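Local coordinates for protein F420-reducing hydrogenase, subunit beta (Methanothermobacter marburgensis, PDB 4OMF) that probably carries electrons, through its bound flavin and iron-sulfur cluster, to coenzyme F420 in the enzyme that reduces this deazaflavin with hydrogen, at residues Lys7-Arg13 and Gly215-Thr221; Lys75-Ser79 and Asn137-Leu143; Ile163-Phe168 and Thr178-Lys182. All blocks are in the same frame, centred on the assembly; numbering follows the deposited sequence.

Interaction 1 of 3, residues Lys7-Arg13 and Gly215-Thr221; sequences KEIVSAR and GWSTVIT
Val-10 and Val-219 sit at the middle of an antiparallel strand pair, joined by two backbone hydrogen bonds, Val-219 N to Val-10 O (2.8 Å) and Val-10 N to Val-219 O. A second two-bond pair joins Ala-12 and Ser-217, while Glu-8 with Thr-221 is tied through Thr-221 N to Glu-8 O and prolonged by Lys-7 N to Thr-221 O. A water donates to Val-219 O and, weakly, to Glu-8 O.

Apolar contacts follow the pleat. On one face Ile-9 and Ile-220 lie side by side, Ile-9 CG1 3.8 Å from Ile-220 CG1. Ile-9 CG2 also meets Thr-218 CG2. On the other, Val-219 turns CG2 to Ala-12 CB (3.9 Å) and CB to Val-10 CG2.

Past the paired residues, Arg-13 crosses Trp-216 at about a right angle. Its CB stands over one face of the indole, 3.8 Å from the six-membered ring centroid, a CH-pi contact. With CG anti to the backbone N (chi1 175°) and the chain extended to NE, in the conformer described, one of two deposited, NH1 donates to a lone pair of Gly-215 O, which is tilted from the guanidinium plane.

In the mixed sheet these strands lie between 205-208 and 239-243. Ser-217, starting its strand, touches the FAD. Helix 28-39 covers Ala-12, Ser-217 and Val-219 through Ile-28, and Phe-230 of helix 224-235 packs on Val-10, Val-219 and Thr-221.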
loop_
_atom_site.group_PDB
_atom_site.type_symbol
_atom_site.label_atom_id
_atom_site.label_comp_id
_atom_site.label_asym_id
_atom_site.label_seq_id
_atom_site.Cartn_x
_atom_site.Cartn_y
_atom_site.Cartn_z
ATOM N N LYS C 7 6.492 -25.910 37.841
ATOM C CA LYS C 7 6.053 -26.394 39.149
ATOM C C LYS C 7 6.253 -27.890 39.261
ATOM O O LYS C 7 6.729 -28.399 40.279
ATOM C CB LYS C 7 4.584 -26.032 39.386
ATOM C CG LYS C 7 4.345 -24.544 39.631
ATOM C CD LYS C 7 2.873 -24.228 39.870
ATOM C CE LYS C 7 2.642 -22.725 39.937
ATOM N NZ LYS C 7 3.283 -22.106 41.118
ATOM N N GLU C 8 5.894 -28.606 38.202
ATOM C CA GLU C 8 6.058 -30.056 38.195
ATOM C C GLU C 8 6.232 -30.578 36.776
ATOM O O GLU C 8 5.702 -29.997 35.841
ATOM C CB GLU C 8 4.860 -30.734 38.861
ATOM C CG GLU C 8 5.100 -32.218 39.127
ATOM C CD GLU C 8 4.076 -32.825 40.062
ATOM O OE1 GLU C 8 3.212 -32.075 40.560
ATOM O OE2 GLU C 8 4.141 -34.053 40.301
ATOM N N ILE C 9 6.997 -31.660 36.629
ATOM C CA ILE C 9 7.134 -32.359 35.356
ATOM C C ILE C 9 6.758 -33.827 35.542
ATOM O O ILE C 9 7.296 -34.497 36.429
ATOM C CB ILE C 9 8.569 -32.277 34.800
ATOM C CG1 ILE C 9 8.992 -30.809 34.641
ATOM C CG2 ILE C 9 8.660 -33.036 33.480
ATOM C CD1 ILE C 9 10.396 -30.631 34.079
ATOM N N VAL C 10 5.837 -34.314 34.706
ATOM C CA VAL C 10 5.380 -35.695 34.758
ATOM C C VAL C 10 5.321 -36.281 33.349
ATOM O O VAL C 10 5.359 -35.545 32.351
ATOM C CB VAL C 10 3.972 -35.819 35.403
ATOM C CG1 VAL C 10 4.010 -35.367 36.879
ATOM C CG2 VAL C 10 2.906 -35.033 34.594
ATOM N N SER C 11 5.211 -37.604 33.280
ATOM C CA SER C 11 4.844 -38.277 32.038
ATOM C C SER C 11 3.345 -38.586 32.107
ATOM O O SER C 11 2.871 -39.058 33.145
ATOM C CB SER C 11 5.659 -39.568 31.847
ATOM O OG SER C 11 5.599 -39.994 30.490
ATOM N N ALA C 12 2.597 -38.305 31.037
ATOM C CA ALA C 12 1.145 -38.484 31.108
ATOM C C ALA C 12 0.513 -38.928 29.802
ATOM O O ALA C 12 1.068 -38.749 28.705
ATOM C CB ALA C 12 0.457 -37.183 31.607
ATOM N N ARG C 13 -0.672 -39.512 29.941
ATOM C CA ARG C 13 -1.437 -40.019 28.805
ATOM C C ARG C 13 -2.929 -39.879 29.097
ATOM O O ARG C 13 -3.377 -40.132 30.216
ATOM C CB ARG C 13 -1.060 -41.482 28.530
ATOM C CG ARG C 13 -1.849 -42.199 27.443
ATOM C CD ARG C 13 -1.161 -43.520 27.103
ATOM N NE ARG C 13 -1.918 -44.381 26.194
ATOM C CZ ARG C 13 -1.991 -44.224 24.873
ATOM N NH1 ARG C 13 -1.375 -43.213 24.273
ATOM N NH2 ARG C 13 -2.701 -45.083 24.154
ATOM N N GLY C 215 3.244 -42.738 22.827
ATOM C CA GLY C 215 1.869 -42.701 23.298
ATOM C C GLY C 215 1.739 -41.991 24.629
ATOM O O GLY C 215 0.648 -41.907 25.209
ATOM N N TRP C 216 2.862 -41.485 25.121
ATOM C CA TRP C 216 2.892 -40.713 26.360
ATOM C C TRP C 216 3.502 -39.355 26.093
ATOM O O TRP C 216 4.158 -39.144 25.056
ATOM C CB TRP C 216 3.695 -41.432 27.441
ATOM C CG TRP C 216 3.042 -42.663 27.963
ATOM C CD1 TRP C 216 2.957 -43.874 27.338
ATOM C CD2 TRP C 216 2.388 -42.810 29.228
ATOM N NE1 TRP C 216 2.286 -44.769 28.139
ATOM C CE2 TRP C 216 1.927 -44.141 29.306
ATOM C CE3 TRP C 216 2.143 -41.944 30.304
ATOM C CZ2 TRP C 216 1.240 -44.630 30.419
ATOM C CZ3 TRP C 216 1.457 -42.434 31.410
ATOM C CH2 TRP C 216 1.014 -43.766 31.455
ATOM N N SER C 217 3.281 -38.429 27.018
ATOM C CA SER C 217 3.771 -37.050 26.867
ATOM C C SER C 217 4.489 -36.567 28.114
ATOM O O SER C 217 4.109 -36.928 29.224
ATOM C CB SER C 217 2.628 -36.079 26.588
ATOM O OG SER C 217 2.025 -36.314 25.338
ATOM N N THR C 218 5.487 -35.707 27.922
ATOM C CA THR C 218 6.154 -35.029 29.027
ATOM C C THR C 218 5.450 -33.699 29.270
ATOM O O THR C 218 5.391 -32.841 28.380
ATOM C CB THR C 218 7.640 -34.812 28.728
ATOM O OG1 THR C 218 8.252 -36.077 28.426
ATOM C CG2 THR C 218 8.336 -34.161 29.907
ATOM N N VAL C 219 4.879 -33.556 30.467
ATOM C CA VAL C 219 3.986 -32.439 30.788
ATOM C C VAL C 219 4.589 -31.552 31.870
ATOM O O VAL C 219 4.807 -31.992 32.996
ATOM C CB VAL C 219 2.611 -32.943 31.287
ATOM C CG1 VAL C 219 1.680 -31.774 31.600
ATOM C CG2 VAL C 219 1.975 -33.867 30.261
ATOM N N ILE C 220 4.831 -30.302 31.515
ATOM C CA ILE C 220 5.454 -29.338 32.415
ATOM C C ILE C 220 4.405 -28.316 32.840
ATOM O O ILE C 220 3.937 -27.550 31.998
ATOM C CB ILE C 220 6.612 -28.614 31.708
ATOM C CG1 ILE C 220 7.708 -29.603 31.299
ATOM C CG2 ILE C 220 7.185 -27.530 32.610
ATOM C CD1 ILE C 220 8.717 -28.999 30.328
ATOM N N THR C 221 4.002 -28.311 34.113
ATOM C CA THR C 221 3.065 -27.280 34.569
ATOM C C THR C 221 3.869 -26.077 35.048
ATOM O O THR C 221 4.933 -26.239 35.635
ATOM C CB THR C 221 2.115 -27.772 35.697
ATOM O OG1 THR C 221 2.878 -28.323 36.762
ATOM C CG2 THR C 221 1.170 -28.845 35.172
HETATM O O HOH W 1 3.387 -31.645 35.454
#

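Interaction 2 of 3, residues Lys75-Ser79 and Asn137-Leu143. With FAD (flavin-adenine dinucleotide), chain R.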
loop_
_atom_site.group_PDB
_atom_site.type_symbol
_atom_site.label_atom_id
_atom_site.label_comp_id
_atom_site.label_asym_id
_atom_site.label_seq_id
_atom_site.Cartn_x
_atom_site.Cartn_y
_atom_site.Cartn_z
ATOM N N LYS C 75 0.628 -31.346 12.658
ATOM C CA LYS C 75 0.964 -31.004 11.285
ATOM C C LYS C 75 2.237 -30.171 11.324
ATOM O O LYS C 75 2.233 -29.106 11.922
ATOM C CB LYS C 75 -0.177 -30.227 10.618
ATOM C CG LYS C 75 -1.511 -31.005 10.570
ATOM C CD LYS C 75 -2.318 -30.744 11.839
ATOM C CE LYS C 75 -3.519 -31.665 11.948
ATOM N NZ LYS C 75 -4.307 -31.424 13.222
ATOM N N TYR C 76 3.326 -30.651 10.715
ATOM C CA TYR C 76 4.584 -29.907 10.811
ATOM C C TYR C 76 4.686 -28.819 9.742
ATOM O O TYR C 76 5.640 -28.790 8.964
ATOM C CB TYR C 76 5.789 -30.849 10.730
ATOM C CG TYR C 76 5.834 -31.830 11.879
ATOM C CD1 TYR C 76 6.111 -31.397 13.183
ATOM C CD2 TYR C 76 5.607 -33.186 11.668
ATOM C CE1 TYR C 76 6.150 -32.291 14.239
ATOM C CE2 TYR C 76 5.639 -34.089 12.721
ATOM C CZ TYR C 76 5.911 -33.638 14.003
ATOM O OH TYR C 76 5.937 -34.542 15.035
ATOM N N THR C 77 3.685 -27.938 9.709
ATOM C CA THR C 77 3.733 -26.753 8.871
ATOM C C THR C 77 2.937 -25.649 9.561
ATOM O O THR C 77 2.462 -25.804 10.708
ATOM C CB THR C 77 3.218 -27.031 7.431
ATOM O OG1 THR C 77 3.456 -25.885 6.590
ATOM C CG2 THR C 77 1.736 -27.347 7.426
ATOM N N PHE C 78 2.820 -24.503 8.904
ATOM C CA PHE C 78 2.273 -23.328 9.571
ATOM C C PHE C 78 0.785 -23.435 9.867
ATOM O O PHE C 78 -0.001 -23.831 9.011
ATOM C CB PHE C 78 2.508 -22.068 8.724
ATOM C CG PHE C 78 3.926 -21.902 8.262
ATOM C CD1 PHE C 78 4.212 -21.701 6.922
ATOM C CD2 PHE C 78 4.979 -21.930 9.166
ATOM C CE1 PHE C 78 5.521 -21.537 6.487
ATOM C CE2 PHE C 78 6.280 -21.782 8.740
ATOM C CZ PHE C 78 6.555 -21.582 7.389
ATOM N N SER C 79 0.407 -23.057 11.084
ATOM C CA SER C 79 -0.979 -22.803 11.439
ATOM C C SER C 79 -0.913 -21.611 12.370
ATOM O O SER C 79 -0.615 -21.767 13.545
ATOM C CB SER C 79 -1.634 -23.999 12.119
ATOM O OG SER C 79 -2.982 -23.710 12.479
ATOM N N ASN C 137 9.829 -25.378 12.220
ATOM C CA ASN C 137 8.630 -25.591 11.420
ATOM C C ASN C 137 8.946 -25.420 9.920
ATOM O O ASN C 137 9.944 -24.813 9.565
ATOM C CB ASN C 137 7.504 -24.644 11.853
ATOM C CG ASN C 137 6.125 -25.218 11.579
ATOM O OD1 ASN C 137 5.999 -26.296 11.006
ATOM N ND2 ASN C 137 5.081 -24.504 12.007
ATOM N N PHE C 138 8.113 -26.001 9.067
ATOM C CA PHE C 138 8.396 -26.127 7.626
ATOM C C PHE C 138 7.355 -25.452 6.734
ATOM O O PHE C 138 6.159 -25.546 6.981
ATOM C CB PHE C 138 8.482 -27.616 7.219
ATOM C CG PHE C 138 9.548 -28.382 7.935
ATOM C CD1 PHE C 138 10.865 -28.356 7.482
ATOM C CD2 PHE C 138 9.250 -29.111 9.078
ATOM C CE1 PHE C 138 11.875 -29.045 8.152
ATOM C CE2 PHE C 138 10.257 -29.797 9.759
ATOM C CZ PHE C 138 11.571 -29.766 9.286
ATOM N N PRO C 139 7.811 -24.767 5.674
ATOM C CA PRO C 139 6.813 -24.384 4.667
ATOM C C PRO C 139 6.166 -25.657 4.095
ATOM O O PRO C 139 6.759 -26.741 4.125
ATOM C CB PRO C 139 7.624 -23.626 3.611
ATOM C CG PRO C 139 8.925 -23.255 4.296
ATOM C CD PRO C 139 9.171 -24.305 5.340
ATOM N N TYR C 140 4.950 -25.529 3.591
ATOM C CA TYR C 140 4.220 -26.678 3.081
ATOM C C TYR C 140 4.978 -27.375 1.936
ATOM O O TYR C 140 5.007 -28.612 1.857
ATOM C CB TYR C 140 2.826 -26.260 2.611
ATOM C CG TYR C 140 1.929 -27.436 2.227
ATOM C CD1 TYR C 140 1.543 -27.646 0.899
ATOM C CD2 TYR C 140 1.478 -28.326 3.195
ATOM C CE1 TYR C 140 0.715 -28.716 0.541
ATOM C CE2 TYR C 140 0.648 -29.409 2.855
ATOM C CZ TYR C 140 0.285 -29.594 1.524
ATOM O OH TYR C 140 -0.541 -30.630 1.178
ATOM N N THR C 141 5.632 -26.593 1.075
ATOM C CA THR C 141 6.385 -27.178 -0.035
ATOM C C THR C 141 7.549 -28.040 0.447
ATOM O O THR C 141 7.907 -29.011 -0.209
ATOM C CB THR C 141 6.936 -26.108 -0.990
ATOM O OG1 THR C 141 7.460 -25.032 -0.204
ATOM C CG2 THR C 141 5.836 -25.600 -1.920
ATOM N N SER C 142 8.131 -27.692 1.595
ATOM C CA SER C 142 9.174 -28.526 2.166
ATOM C C SER C 142 8.598 -29.864 2.596
ATOM O O SER C 142 9.200 -30.894 2.344
ATOM C CB SER C 142 9.844 -27.835 3.356
ATOM O OG SER C 142 10.683 -26.800 2.874
ATOM N N LEU C 143 7.427 -29.858 3.232
ATOM C CA LEU C 143 6.790 -31.149 3.546
ATOM C C LEU C 143 6.562 -31.961 2.280
ATOM O O LEU C 143 6.810 -33.168 2.256
ATOM C CB LEU C 143 5.474 -30.964 4.287
ATOM C CG LEU C 143 5.539 -30.452 5.719
ATOM C CD1 LEU C 143 4.132 -30.557 6.344
ATOM C CD2 LEU C 143 6.555 -31.254 6.516
HETATM P PA FAD R . -3.173 -33.848 20.456
HETATM O O1A FAD R . -2.689 -34.694 19.308
HETATM O O2A FAD R . -4.294 -34.257 21.365
HETATM O O5B FAD R . -3.558 -32.422 19.860
HETATM C C5B FAD R . -2.527 -31.767 19.107
HETATM C C4B FAD R . -2.829 -30.268 19.126
HETATM O O4B FAD R . -1.789 -29.573 18.435
HETATM C C3B FAD R . -4.140 -29.985 18.402
HETATM O O3B FAD R . -4.998 -29.135 19.179
HETATM C C2B FAD R . -3.689 -29.251 17.147
HETATM O O2B FAD R . -4.651 -28.254 16.767
HETATM C C1B FAD R . -2.366 -28.628 17.549
HETATM N N9A FAD R . -1.507 -28.453 16.364
HETATM C C8A FAD R . -1.182 -29.413 15.480
HETATM N N7A FAD R . -0.365 -28.920 14.519
HETATM C C5A FAD R . -0.169 -27.604 14.813
HETATM C C6A FAD R . 0.574 -26.484 14.193
HETATM N N6A FAD R . 1.279 -26.652 13.043
HETATM N N1A FAD R . 0.523 -25.297 14.819
HETATM C C2A FAD R . -0.199 -25.092 15.941
HETATM N N3A FAD R . -0.915 -26.061 16.559
HETATM C C4A FAD R . -0.923 -27.311 16.032
HETATM N N1 FAD R . 7.125 -32.200 20.208
HETATM C C2 FAD R . 8.358 -32.400 20.825
HETATM O O2 FAD R . 8.429 -33.199 21.780
HETATM N N3 FAD R . 9.475 -31.741 20.330
HETATM C C4 FAD R . 9.371 -30.858 19.275
HETATM O O4 FAD R . 10.396 -30.256 18.886
HETATM C C4X FAD R . 8.356 -31.161 18.292
HETATM N N5 FAD R . 8.338 -30.267 17.105
HETATM C C5X FAD R . 7.016 -29.670 16.873
HETATM C C6 FAD R . 6.962 -28.769 15.797
HETATM C C7 FAD R . 5.723 -28.303 15.339
HETATM C C7M FAD R . 5.655 -27.316 14.182
HETATM C C8 FAD R . 4.567 -28.767 15.962
HETATM C C8M FAD R . 3.168 -28.343 15.557
HETATM C C9 FAD R . 4.613 -29.685 17.034
HETATM C C9A FAD R . 5.843 -30.217 17.438
HETATM N N10 FAD R . 5.910 -31.060 18.578
HETATM C C10 FAD R . 7.104 -31.650 18.946
HETATM C "C1'" FAD R . 4.761 -31.315 19.470
HETATM C "C2'" FAD R . 3.992 -32.571 19.153
HETATM O "O2'" FAD R . 4.197 -33.067 17.911
HETATM C "C3'" FAD R . 2.724 -32.540 19.610
HETATM O "O3'" FAD R . 1.912 -31.710 18.911
HETATM C "C4'" FAD R . 2.539 -32.476 21.117
HETATM O "O4'" FAD R . 3.274 -33.517 21.796
HETATM C "C5'" FAD R . 1.054 -32.539 21.490
HETATM O "O5'" FAD R . 0.582 -33.871 21.356
HETATM P P FAD R . -0.769 -34.347 22.068
HETATM O O1P FAD R . -0.675 -33.910 23.513
HETATM O O2P FAD R . -1.004 -35.801 21.781
HETATM O O3P FAD R . -1.890 -33.410 21.350
#
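The FAD pocket is built here from the loop 75-79 and the lead-in to helix 140-150, with Pro-139 at the N-cap position just before it. Tyr-76, at the centre of an inverse gamma turn, presents its ring edge to the dimethylbenzene part of the isoalloxazine, CD1 to C7 of FAD being 3.8 Å. Backbone groups read the adenine: Lys-75 N donates to N7A at 3.2 Å, and N6A donates to Lys-75 O at 2.9 Å and, weakly, to Thr-77 O.

Asn-137, which also touches the iron-sulfur cluster, bridges loop and flavin. With CG anti to the backbone N (chi1 -152°), its amide meets Thr-77: ND2 donates to Thr-77 O at 3.2 Å, approaching from above the carbonyl plane, 87° out of it. Asn-137 OD1 accepts from Phe-138 N. The same Asn-137 OD1 lies 3.4 Å from FAD C7M, a flavin methyl. Replacing Asn-137 by an alanine would probably leave Thr-77 O without its amide donor and open a gap beside the flavin methyl.

Packing and one hydroxyl bond complete the contact. Leu-143 rises from the helix to set CD1 against Thr-77 CB, while Phe-78 brings CE1 to 3.6 Å from Pro-139 CA and has Phe-138 O over the centre of one ring face. That same carbonyl oxygen is gripped by Thr-77, whose OG1 donates to Phe-138 O at 2.8 Å, nearly in line with the C=O bond.

Interaction 3 of 3, residues Ile163-Phe168 and Thr178-Lys182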
loop_
_atom_site.group_PDB
_atom_site.type_symbol
_atom_site.label_atom_id
_atom_site.label_comp_id
_atom_site.label_asym_id
_atom_site.label_seq_id
_atom_site.Cartn_x
_atom_site.Cartn_y
_atom_site.Cartn_z
ATOM N N ILE C 163 8.082 -36.758 14.339
ATOM C CA ILE C 163 9.511 -36.467 14.364
ATOM C C ILE C 163 10.043 -36.991 15.685
ATOM O O ILE C 163 9.420 -36.806 16.726
ATOM C CB ILE C 163 9.792 -34.949 14.214
ATOM C CG1 ILE C 163 9.454 -34.497 12.792
ATOM C CG2 ILE C 163 11.249 -34.623 14.593
ATOM C CD1 ILE C 163 9.595 -33.000 12.527
ATOM N N GLY C 164 11.170 -37.686 15.643
ATOM C CA GLY C 164 11.745 -38.243 16.853
ATOM C C GLY C 164 12.814 -39.260 16.546
ATOM O O GLY C 164 12.878 -39.801 15.437
ATOM N N LYS C 165 13.667 -39.514 17.537
ATOM C CA LYS C 165 14.746 -40.478 17.416
ATOM C C LYS C 165 15.570 -40.288 16.134
ATOM O O LYS C 165 15.960 -41.255 15.479
ATOM C CB LYS C 165 14.182 -41.901 17.483
ATOM C CG LYS C 165 13.326 -42.135 18.730
ATOM C CD LYS C 165 12.986 -43.607 18.923
ATOM C CE LYS C 165 11.892 -43.794 19.979
ATOM N NZ LYS C 165 10.547 -43.288 19.542
ATOM N N GLY C 166 15.825 -39.031 15.795
ATOM C CA GLY C 166 16.716 -38.696 14.707
ATOM C C GLY C 166 16.091 -38.783 13.327
ATOM O O GLY C 166 16.800 -38.687 12.336
ATOM N N LYS C 167 14.769 -38.946 13.262
ATOM C CA LYS C 167 14.103 -39.176 11.975
ATOM C C LYS C 167 12.824 -38.390 11.831
ATOM O O LYS C 167 12.193 -38.031 12.825
ATOM C CB LYS C 167 13.785 -40.667 11.788
ATOM C CG LYS C 167 14.989 -41.592 11.849
ATOM C CD LYS C 167 14.567 -43.053 11.817
ATOM C CE LYS C 167 15.762 -43.970 12.034
ATOM N NZ LYS C 167 15.354 -45.393 11.910
ATOM N N PHE C 168 12.469 -38.119 10.578
ATOM C CA PHE C 168 11.134 -37.674 10.178
ATOM C C PHE C 168 10.385 -38.932 9.747
ATOM O O PHE C 168 10.921 -39.716 8.967
ATOM C CB PHE C 168 11.243 -36.661 9.033
ATOM C CG PHE C 168 9.934 -36.089 8.574
ATOM C CD1 PHE C 168 9.381 -34.993 9.215
ATOM C CD2 PHE C 168 9.287 -36.611 7.469
ATOM C CE1 PHE C 168 8.171 -34.449 8.780
ATOM C CE2 PHE C 168 8.075 -36.079 7.036
ATOM C CZ PHE C 168 7.520 -35.006 7.697
ATOM N N THR C 178 10.756 -43.334 6.481
ATOM C CA THR C 178 11.515 -42.342 7.246
ATOM C C THR C 178 12.626 -41.676 6.443
ATOM O O THR C 178 13.098 -42.204 5.426
ATOM C CB THR C 178 12.157 -42.962 8.517
ATOM O OG1 THR C 178 13.137 -43.932 8.128
ATOM C CG2 THR C 178 11.110 -43.647 9.394
ATOM N N LEU C 179 13.030 -40.512 6.938
ATOM C CA LEU C 179 14.182 -39.760 6.466
ATOM C C LEU C 179 15.022 -39.408 7.690
ATOM O O LEU C 179 14.466 -39.144 8.756
ATOM C CB LEU C 179 13.760 -38.461 5.757
ATOM C CG LEU C 179 13.050 -38.501 4.419
ATOM C CD1 LEU C 179 12.599 -37.090 4.038
ATOM C CD2 LEU C 179 13.949 -39.090 3.335
ATOM N N PRO C 180 16.356 -39.379 7.543
ATOM C CA PRO C 180 17.158 -38.824 8.647
ATOM C C PRO C 180 16.775 -37.372 8.881
ATOM O O PRO C 180 16.581 -36.621 7.919
ATOM C CB PRO C 180 18.607 -38.943 8.144
ATOM C CG PRO C 180 18.548 -39.951 7.003
ATOM C CD PRO C 180 17.178 -39.832 6.406
ATOM N N LEU C 181 16.643 -36.968 10.133
ATOM C CA LEU C 181 16.165 -35.618 10.396
ATOM C C LEU C 181 17.161 -34.579 9.872
ATOM O O LEU C 181 16.771 -33.497 9.432
ATOM C CB LEU C 181 15.922 -35.435 11.890
ATOM C CG LEU C 181 15.055 -34.266 12.327
ATOM C CD1 LEU C 181 13.700 -34.317 11.656
ATOM C CD2 LEU C 181 14.914 -34.325 13.842
ATOM N N LYS C 182 18.453 -34.902 9.898
ATOM C CA LYS C 182 19.431 -33.946 9.393
ATOM C C LYS C 182 19.198 -33.668 7.906
ATOM O O LYS C 182 19.634 -32.644 7.384
ATOM C CB LYS C 182 20.865 -34.432 9.622
ATOM C CG LYS C 182 21.414 -35.377 8.571
ATOM C CD LYS C 182 22.864 -35.753 8.908
ATOM C CE LYS C 182 23.503 -36.602 7.811
ATOM N NZ LYS C 182 24.921 -36.966 8.126
HETATM O O HOH W 2 19.473 -37.136 11.190
#
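Phe-168 and Leu-179 form an antiparallel hydrogen-bonded pair, Phe-168 N to Leu-179 O at 2.9 Å and Leu-179 N to Phe-168 O at 3.0 Å, both donors in the carbonyl plane. Beyond Pro-180, whose ring nitrogen has no hydrogen to give, Leu-181 N donates to Gly-166 O at 2.8 Å from 38° out of the carbonyl plane. A water links this oxygen to Lys-182 N, accepting from the amide. The chain then leaves the strand as a 3-10 segment at Leu-181.

The partner strand enters through a type I' turn from Gly-164 to Lys-167, closed by two backbone bonds between these residues. This is a tight beta hairpin of strands 160-164 and 167-171, and with 176-180 added it makes a three-stranded antiparallel meander, with 167-171 in the centre.

Leu-181 carries the side-chain contact. Its CG is anti to the backbone N (chi1 -163°), which carries both methyls across to Ile-163; CD1 and CD2 each approach CG2 of Ile-163 at 3.8 Å, the two side chains running at about a right angle. CD1 also lies 4.3 Å from Phe-168 CB, while CB of Leu-181 rests 3.4 Å from Gly-166 O. The extended chain of Lys-167 passes Thr-178 obliquely, its CD 4.1 Å from Thr-178 OG1. The Phe-168 ring, its edge to Ile-163 CD1, turns to helix 140-150 and meets Phe-146 edge-to-face.

How the interactions relate
Interaction 2 is the buried contact of the three, whereas interactions 1 and 3 are partly buried. Interaction 1 pairs two inner strands of the large mixed sheet by regular backbone bonds, and interaction 3 does likewise in the small meander, but over fewer residues and with glycines in its turn. Interaction 2 is instead carried by side-chain bonds and the flavin. Interactions 2 and 3 touch: Tyr-76 OH and Ile-163 N share a weak hydrogen bond, and Leu-143 and Tyr-76 pack on Phe-168, so the meander backs the flavin loop and helix 140-150. Interaction 1 stands apart, its centre about 26 Å from that of interaction 2, although Ser-217 also reaches the FAD.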